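Local coordinates for protein dipicolinate synthase subunit A (Bacillus halodurans, PDB 3D4O) that forms one of the two subunits of dipicolinate synthase, which makes the dipicolinic acid of bacterial spores, and probably binds a nicotinamide nucleotide in a Rossmann-type domain, at residues Val9-Asp14 and Ser32-Asp37; Gly155-Val160 and Asp213-Ile218; Ile129-Ser134 and Leu163-Met168. All blocks are in the same frame, centred on the assembly; numbering follows the deposited sequence.

Dipicolinate synthase subunit A illustrates how one fold can be used twice in a chain: two parallel six-stranded sheets share the strand order 3-2-1-4-5-6. Contact 1 pairs strands 7-11 and 30-34 of the first sheet, whereas contact 2 pairs strands 157-161 and 216-219, at the middle of the second. Their centres lie about 39 Å apart, on opposite sides of the chain's centre. Contact 3, about 19 Å from contact 2 and 27 Å from contact 1 between centres, packs helix 127-148 against the start of helix 165-176. Contact 1 is complete before the others begin; contacts 2 and 3 interleave and touch where Val-160 packs on Gly-167, joining the second sheet to helix 165-176.

Contact 1 of 3, residues Val9-Asp14 and Ser32-Asp37; sequences VIIGGD and SLVGFD
Ile-10 lays its CB and CG2 against a single methyl of Leu-33, CD1, which lies 3.7 Å from Ile-10 CB. The pair belongs to a beta-alpha-beta crossover of the Rossmann type: strand 7-11, helix 15-26 and strand 30-34, the two strands lying side by side and parallel. Helix 15-26 packs on this face, its Ile-21 touching Ile-10, Leu-33 and Phe-36. The backbone of Ile-10 is held from both ends, its N donating to Ser-32 O (3.0 Å) and its O receiving Val-34 N (2.9 Å). A third, almost straight bond runs from Gly-12 N to Val-34 O, 178° at the hydrogen. The other face carries Val-9 and Val-34, whose CG2 methyls meet at 4.1 Å; with chi1 62° in Val-9, CG1 lies between the backbone N and the carbonyl carbon, and CG2 is left anti to N, facing Val-34. Beyond the strands, both segments turn on glycines. Gly-12 has positive phi, and a side chain on Gly-35 would point toward Gly-12, its CB only 3.5 Å from Gly-12 N. Phe-36 then folds back, with CG beside its own backbone N (chi1 -66°), until the ring presents its edge to Gly-12 O, with CZ 3.4 Å from that oxygen.

Contact 2 of 3, residues Gly155-Val160 and Asp213-Ile218; sequences GANVAV and DVDVCI
Asn-157 meets Asp-213 and Asp-215 at the point where two parallel strands enter the sheet, and it uses backbone and side chain alike. Its N-H points at Asp-215 OD2, 2.8 Å away, reaching that oxygen on its anti side and 21° out of the carboxylate plane. The aspartate can answer because its CG sits beside its own backbone N (chi1 -63°), which swings the carboxylate toward the other strand; the second oxygen, OD1, is bonded to His-237. Asn-157 in turn directs its amide across the contact: ND2 donates to Asp-213 O at 3.0 Å, with the acceptor in the amide plane but the donor standing above the plane of the carbonyl. The backbone O of Asn-157 takes two donors, Asp-215 N at 2.8 Å and the longer Val-216 N at 3.3 Å, just before regular pairing begins with Val-158 beside Val-216. From there Ala-159 N donates to Val-216 O, and Ile-218 N to Ala-159 O.

Strands 157-161 and 216-219 are the central neighbours of this Rossmann-type sheet. On the face packed by helix 165-176, Ile-218 CD1 rests 3.8 Å from Val-158 CG1 and 4.1 Å from Val-160 CG2. An unusual chi2 of 131° in Ile-218 places that methyl against both valines, and Phe-174 of the helix touches Val-158 and Ile-218. On the other face Ala-159 CB rests against both methyls of Val-214, with CG1 at 3.9 Å. The chemistry therefore divides along the strands: polar bonds at the entry hold the carboxylate and amide in place and probably help to set the register, while the following residues rely on backbone bonds and close-set methyls.

Contact 3 of 3, residues Ile129-Ser134 and Leu163-Met168; sequences IAIYNS and LGRVGM
Ala-130 places its CB squarely over one face of the Arg-165 guanidinium, 3.2 Å above the plane and over its centre. The methyl is 3.3 Å from Arg-165 NH1, a snug fit that the arginine achieves by bending at chi3 (-48°), which folds its flat end over helix 127-148. Further packing comes from Ile-131 and Ser-134: the side chains of Ile-131 and Arg-165 cross at about a right angle, Ile-131 CG1 lying 4.1 Å from Arg-165 CB, and Ser-134 CB lies 3.9 Å from Val-166 CA.

These contacts bring helix 127-148 against the first turn of helix 165-176, which follows strand 157-161 in a strand-turn-helix unit. Gly-164 and Gly-167 fit the glycine-rich GxGxxG pattern of Rossmann-type domains, consistent with a dinucleotide-binding turn here.

No hydrogen bond joins the two segments; their polar groups bond within a segment or to residues beyond. Arg-165 NH1 forms a salt bridge with Asp-127, at the start of the same long helix as Ala-130. An alanine in place of Arg-165 is likely to leave Asp-127 without its charged mate and the methyl of Ala-130 without the flat group over it. Ser-134 OG donates to Ile-131 O at 2.6 Å, in the carbonyl plane and on a lone pair, and is also hydrogen-bonded to Ser-169 OG of helix 165-176. Ile-131 O is gripped twice, since Ser-134 N donates to it as well, at 3.1 Å.

Contact 1 of 3, residues Val9-Asp14 and Ser32-Asp37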
loop_
_atom_site.group_PDB
_atom_site.type_symbol
_atom_site.label_atom_id
_atom_site.label_comp_id
_atom_site.label_asym_id
_atom_site.label_seq_id
_atom_site.Cartn_x
_atom_site.Cartn_y
_atom_site.Cartn_z
ATOM N N VAL C 9 -4.445 -17.673 30.426
ATOM C CA VAL C 9 -5.649 -17.518 29.637
ATOM C C VAL C 9 -5.344 -16.446 28.607
ATOM O O VAL C 9 -4.851 -15.362 28.923
ATOM C CB VAL C 9 -6.913 -17.179 30.470
ATOM C CG1 VAL C 9 -6.769 -15.869 31.202
ATOM C CG2 VAL C 9 -8.149 -17.136 29.566
ATOM N N ILE C 10 -5.592 -16.836 27.368
ATOM C CA ILE C 10 -5.428 -16.012 26.198
ATOM C C ILE C 10 -6.817 -15.721 25.694
ATOM O O ILE C 10 -7.545 -16.607 25.278
ATOM C CB ILE C 10 -4.592 -16.727 25.108
ATOM C CG1 ILE C 10 -3.184 -17.062 25.625
ATOM C CG2 ILE C 10 -4.462 -15.872 23.855
ATOM C CD1 ILE C 10 -2.193 -17.526 24.527
ATOM N N ILE C 11 -7.154 -14.442 25.727
ATOM C CA ILE C 11 -8.493 -13.959 25.402
ATOM C C ILE C 11 -8.434 -13.022 24.230
ATOM O O ILE C 11 -7.864 -11.938 24.310
ATOM C CB ILE C 11 -9.099 -13.223 26.606
ATOM C CG1 ILE C 11 -9.007 -14.115 27.857
ATOM C CG2 ILE C 11 -10.571 -12.856 26.353
ATOM C CD1 ILE C 11 -9.572 -13.476 29.112
ATOM N N GLY C 12 -9.022 -13.474 23.140
ATOM C CA GLY C 12 -9.055 -12.726 21.889
ATOM C C GLY C 12 -7.732 -12.354 21.258
ATOM O O GLY C 12 -6.634 -12.769 21.658
ATOM N N GLY C 13 -7.896 -11.534 20.241
ATOM C CA GLY C 13 -6.786 -10.956 19.493
ATOM C C GLY C 13 -6.931 -11.084 18.007
ATOM O O GLY C 13 -8.028 -11.197 17.453
ATOM N N ASP C 14 -5.775 -11.066 17.361
ATOM C CA ASP C 14 -5.721 -11.223 15.928
ATOM C C ASP C 14 -4.681 -12.243 15.533
ATOM O O ASP C 14 -4.366 -13.147 16.316
ATOM C CB ASP C 14 -5.572 -9.883 15.202
ATOM C CG ASP C 14 -4.268 -9.167 15.491
ATOM O OD1 ASP C 14 -3.257 -9.817 15.786
ATOM O OD2 ASP C 14 -4.238 -7.940 15.344
ATOM N N SER C 32 -5.731 -21.830 28.357
ATOM C CA SER C 32 -7.183 -21.730 28.173
ATOM C C SER C 32 -7.395 -20.668 27.122
ATOM O O SER C 32 -6.955 -19.526 27.280
ATOM C CB SER C 32 -7.889 -21.360 29.470
ATOM O OG SER C 32 -7.809 -22.414 30.404
ATOM N N LEU C 33 -8.046 -21.047 26.029
ATOM C CA LEU C 33 -8.165 -20.156 24.849
ATOM C C LEU C 33 -9.582 -19.692 24.538
ATOM O O LEU C 33 -10.429 -20.451 24.058
ATOM C CB LEU C 33 -7.550 -20.853 23.625
ATOM C CG LEU C 33 -7.293 -20.044 22.365
ATOM C CD1 LEU C 33 -6.261 -18.927 22.642
ATOM C CD2 LEU C 33 -6.832 -21.008 21.213
ATOM N N VAL C 34 -9.802 -18.405 24.778
ATOM C CA VAL C 34 -11.131 -17.799 24.600
ATOM C C VAL C 34 -11.183 -16.887 23.387
ATOM O O VAL C 34 -10.315 -16.025 23.189
ATOM C CB VAL C 34 -11.562 -17.006 25.874
ATOM C CG1 VAL C 34 -12.984 -16.497 25.749
ATOM C CG2 VAL C 34 -11.406 -17.847 27.112
ATOM N N GLY C 35 -12.193 -17.127 22.552
ATOM C CA GLY C 35 -12.449 -16.298 21.366
ATOM C C GLY C 35 -11.890 -16.829 20.068
ATOM O O GLY C 35 -11.868 -16.133 19.045
ATOM N N PHE C 36 -11.488 -18.089 20.089
ATOM C CA PHE C 36 -10.877 -18.710 18.903
ATOM C C PHE C 36 -11.643 -19.922 18.375
ATOM O O PHE C 36 -11.070 -20.868 17.854
ATOM C CB PHE C 36 -9.435 -19.100 19.231
ATOM C CG PHE C 36 -8.525 -17.924 19.493
ATOM C CD1 PHE C 36 -8.510 -17.293 20.736
ATOM C CD2 PHE C 36 -7.672 -17.472 18.512
ATOM C CE1 PHE C 36 -7.671 -16.224 20.987
ATOM C CE2 PHE C 36 -6.821 -16.391 18.761
ATOM C CZ PHE C 36 -6.824 -15.771 20.007
ATOM N N ASP C 37 -12.957 -19.877 18.500
ATOM C CA ASP C 37 -13.779 -21.002 18.059
ATOM C C ASP C 37 -13.648 -21.251 16.564
ATOM O O ASP C 37 -13.778 -22.390 16.108
ATOM C CB ASP C 37 -15.239 -20.859 18.493
ATOM C CG ASP C 37 -15.783 -19.503 18.227
ATOM O OD1 ASP C 37 -16.011 -19.177 17.055
ATOM O OD2 ASP C 37 -15.979 -18.760 19.201
#

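Contact 2 of 3, residues Gly155-Val160 and Asp213-Ile218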
loop_
_atom_site.group_PDB
_atom_site.type_symbol
_atom_site.label_atom_id
_atom_site.label_comp_id
_atom_site.label_asym_id
_atom_site.label_seq_id
_atom_site.Cartn_x
_atom_site.Cartn_y
_atom_site.Cartn_z
ATOM N N GLY C 155 6.743 12.324 -4.582
ATOM C CA GLY C 155 6.577 13.697 -4.996
ATOM C C GLY C 155 5.450 14.460 -4.329
ATOM O O GLY C 155 5.300 15.665 -4.506
ATOM N N ALA C 156 4.663 13.748 -3.546
ATOM C CA ALA C 156 3.524 14.355 -2.830
ATOM C C ALA C 156 4.004 15.035 -1.578
ATOM O O ALA C 156 5.082 14.757 -1.098
ATOM C CB ALA C 156 2.476 13.261 -2.438
ATOM N N ASN C 157 3.185 15.950 -1.077
ATOM C CA ASN C 157 3.453 16.630 0.175
ATOM C C ASN C 157 2.858 15.832 1.298
ATOM O O ASN C 157 1.650 15.702 1.385
ATOM C CB ASN C 157 2.852 18.035 0.176
ATOM C CG ASN C 157 3.578 18.973 -0.793
ATOM O OD1 ASN C 157 4.745 18.758 -1.148
ATOM N ND2 ASN C 157 2.894 20.021 -1.201
ATOM N N VAL C 158 3.715 15.318 2.171
ATOM C CA VAL C 158 3.277 14.484 3.294
ATOM C C VAL C 158 3.718 15.039 4.609
ATOM O O VAL C 158 4.877 15.367 4.789
ATOM C CB VAL C 158 3.869 13.042 3.165
ATOM C CG1 VAL C 158 3.536 12.167 4.408
ATOM C CG2 VAL C 158 3.381 12.393 1.870
ATOM N N ALA C 159 2.769 15.187 5.513
ATOM C CA ALA C 159 3.031 15.665 6.882
ATOM C C ALA C 159 2.819 14.534 7.847
ATOM O O ALA C 159 1.874 13.731 7.689
ATOM C CB ALA C 159 2.116 16.798 7.271
ATOM N N VAL C 160 3.750 14.432 8.788
ATOM C CA VAL C 160 3.606 13.515 9.927
ATOM C C VAL C 160 3.565 14.398 11.166
ATOM O O VAL C 160 4.368 15.330 11.317
ATOM C CB VAL C 160 4.725 12.485 10.072
ATOM C CG1 VAL C 160 4.497 11.651 11.346
ATOM C CG2 VAL C 160 4.845 11.551 8.859
ATOM N N ASP C 213 -1.189 22.756 2.108
ATOM C CA ASP C 213 -0.773 22.186 0.821
ATOM C C ASP C 213 -0.434 20.705 0.917
ATOM O O ASP C 213 0.123 20.105 -0.001
ATOM C CB ASP C 213 0.414 22.950 0.227
ATOM C CG ASP C 213 1.645 22.921 1.114
ATOM O OD1 ASP C 213 1.550 22.411 2.253
ATOM O OD2 ASP C 213 2.708 23.416 0.669
ATOM N N VAL C 214 -0.801 20.121 2.041
ATOM C CA VAL C 214 -0.503 18.716 2.307
ATOM C C VAL C 214 -1.481 17.756 1.675
ATOM O O VAL C 214 -2.718 17.903 1.768
ATOM C CB VAL C 214 -0.355 18.472 3.820
ATOM C CG1 VAL C 214 -0.247 17.023 4.122
ATOM C CG2 VAL C 214 0.901 19.227 4.282
ATOM N N ASP C 215 -0.895 16.737 1.074
ATOM C CA ASP C 215 -1.659 15.718 0.360
ATOM C C ASP C 215 -2.060 14.528 1.223
ATOM O O ASP C 215 -3.093 13.924 1.012
ATOM C CB ASP C 215 -0.825 15.188 -0.786
ATOM C CG ASP C 215 -0.514 16.230 -1.787
ATOM O OD1 ASP C 215 -1.461 16.926 -2.214
ATOM O OD2 ASP C 215 0.670 16.320 -2.165
ATOM N N VAL C 216 -1.163 14.157 2.134
ATOM C CA VAL C 216 -1.407 13.054 3.069
ATOM C C VAL C 216 -0.856 13.473 4.406
ATOM O O VAL C 216 0.282 13.919 4.505
ATOM C CB VAL C 216 -0.762 11.703 2.645
ATOM C CG1 VAL C 216 -1.136 10.568 3.664
ATOM C CG2 VAL C 216 -1.223 11.279 1.236
ATOM N N CYS C 217 -1.699 13.365 5.408
ATOM C CA CYS C 217 -1.336 13.718 6.761
ATOM C C CYS C 217 -1.523 12.522 7.684
ATOM O O CYS C 217 -2.612 11.957 7.769
ATOM C CB CYS C 217 -2.210 14.857 7.219
ATOM S SG CYS C 217 -1.915 15.396 8.930
ATOM N N ILE C 218 -0.432 12.131 8.338
ATOM C CA ILE C 218 -0.445 11.021 9.286
ATOM C C ILE C 218 -0.289 11.536 10.681
ATOM O O ILE C 218 0.722 12.144 11.009
ATOM C CB ILE C 218 0.719 10.030 8.996
ATOM C CG1 ILE C 218 0.596 9.556 7.532
ATOM C CG2 ILE C 218 0.679 8.910 10.027
ATOM C CD1 ILE C 218 1.878 9.648 6.754
#

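Contact 3 of 3, residues Ile129-Ser134 and Leu163-Met168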
loop_
_atom_site.group_PDB
_atom_site.type_symbol
_atom_site.label_atom_id
_atom_site.label_comp_id
_atom_site.label_asym_id
_atom_site.label_seq_id
_atom_site.Cartn_x
_atom_site.Cartn_y
_atom_site.Cartn_z
ATOM N N ILE C 129 9.805 -2.537 22.396
ATOM C CA ILE C 129 8.708 -3.249 21.734
ATOM C C ILE C 129 7.960 -2.253 20.858
ATOM O O ILE C 129 7.640 -2.512 19.692
ATOM C CB ILE C 129 7.733 -3.889 22.738
ATOM C CG1 ILE C 129 8.426 -4.981 23.566
ATOM C CG2 ILE C 129 6.534 -4.485 22.011
ATOM C CD1 ILE C 129 9.066 -6.062 22.707
ATOM N N ALA C 130 7.730 -1.077 21.415
ATOM C CA ALA C 130 7.009 -0.013 20.690
ATOM C C ALA C 130 7.772 0.329 19.392
ATOM O O ALA C 130 7.193 0.447 18.327
ATOM C CB ALA C 130 6.836 1.232 21.588
ATOM N N ILE C 131 9.099 0.443 19.497
ATOM C CA ILE C 131 9.937 0.756 18.328
ATOM C C ILE C 131 9.889 -0.370 17.288
ATOM O O ILE C 131 9.693 -0.122 16.098
ATOM C CB ILE C 131 11.364 1.136 18.715
ATOM C CG1 ILE C 131 11.369 2.538 19.317
ATOM C CG2 ILE C 131 12.294 1.121 17.481
ATOM C CD1 ILE C 131 12.675 2.928 20.042
ATOM N N TYR C 132 10.016 -1.616 17.734
ATOM C CA TYR C 132 9.942 -2.734 16.786
ATOM C C TYR C 132 8.592 -2.731 16.083
ATOM O O TYR C 132 8.469 -3.007 14.886
ATOM C CB TYR C 132 10.185 -4.113 17.447
ATOM C CG TYR C 132 11.626 -4.329 17.777
ATOM C CD1 TYR C 132 12.590 -4.343 16.780
ATOM C CD2 TYR C 132 12.036 -4.518 19.075
ATOM C CE1 TYR C 132 13.923 -4.532 17.089
ATOM C CE2 TYR C 132 13.351 -4.702 19.384
ATOM C CZ TYR C 132 14.286 -4.695 18.405
ATOM O OH TYR C 132 15.594 -4.886 18.764
ATOM N N ASN C 133 7.571 -2.367 16.835
ATOM C CA ASN C 133 6.187 -2.450 16.333
ATOM C C ASN C 133 5.862 -1.302 15.369
ATOM O O ASN C 133 4.910 -1.387 14.580
ATOM C CB ASN C 133 5.226 -2.502 17.534
ATOM C CG ASN C 133 3.790 -2.727 17.139
ATOM O OD1 ASN C 133 3.416 -3.807 16.656
ATOM N ND2 ASN C 133 2.961 -1.716 17.370
ATOM N N SER C 134 6.665 -0.239 15.447
ATOM C CA SER C 134 6.526 0.934 14.567
ATOM C C SER C 134 6.868 0.560 13.135
ATOM O O SER C 134 6.435 1.233 12.200
ATOM C CB SER C 134 7.415 2.129 14.951
ATOM O OG SER C 134 8.802 1.902 14.709
ATOM N N LEU C 163 7.009 13.294 16.514
ATOM C CA LEU C 163 8.234 12.597 16.236
ATOM C C LEU C 163 8.590 11.689 17.426
ATOM O O LEU C 163 9.734 11.618 17.900
ATOM C CB LEU C 163 9.376 13.508 15.836
ATOM C CG LEU C 163 10.478 12.664 15.181
ATOM C CD1 LEU C 163 10.346 12.610 13.626
ATOM C CD2 LEU C 163 11.808 13.199 15.547
ATOM N N GLY C 164 7.559 11.006 17.895
ATOM C CA GLY C 164 7.738 9.978 18.910
ATOM C C GLY C 164 8.234 8.686 18.263
ATOM O O GLY C 164 8.736 8.677 17.119
ATOM N N ARG C 165 8.032 7.588 18.977
ATOM C CA ARG C 165 8.550 6.278 18.548
ATOM C C ARG C 165 7.986 5.861 17.211
ATOM O O ARG C 165 8.681 5.286 16.376
ATOM C CB ARG C 165 8.305 5.201 19.623
ATOM C CG ARG C 165 8.995 5.529 20.986
ATOM C CD ARG C 165 8.443 4.752 22.179
ATOM N NE ARG C 165 6.981 4.786 22.241
ATOM C CZ ARG C 165 6.244 4.111 23.119
ATOM N NH1 ARG C 165 6.812 3.362 24.045
ATOM N NH2 ARG C 165 4.930 4.180 23.060
ATOM N N VAL C 166 6.734 6.191 16.963
ATOM C CA VAL C 166 6.136 5.759 15.719
ATOM C C VAL C 166 6.387 6.754 14.581
ATOM O O VAL C 166 6.687 6.388 13.421
ATOM C CB VAL C 166 4.636 5.598 15.862
ATOM C CG1 VAL C 166 4.012 5.278 14.490
ATOM C CG2 VAL C 166 4.318 4.491 16.928
ATOM N N GLY C 167 6.213 8.005 14.951
ATOM C CA GLY C 167 6.298 9.119 14.036
ATOM C C GLY C 167 7.642 9.128 13.368
ATOM O O GLY C 167 7.747 9.416 12.201
HETATM N N MSE C 168 8.668 8.795 14.136
HETATM C CA MSE C 168 10.016 8.778 13.600
HETATM C C MSE C 168 10.176 7.704 12.520
HETATM O O MSE C 168 10.866 7.910 11.526
HETATM C CB MSE C 168 11.048 8.589 14.698
HETATM C CG MSE C 168 12.400 8.239 14.116
HETATM SE SE MSE C 168 13.815 8.624 15.302
HETATM C CE MSE C 168 13.283 10.453 15.274
#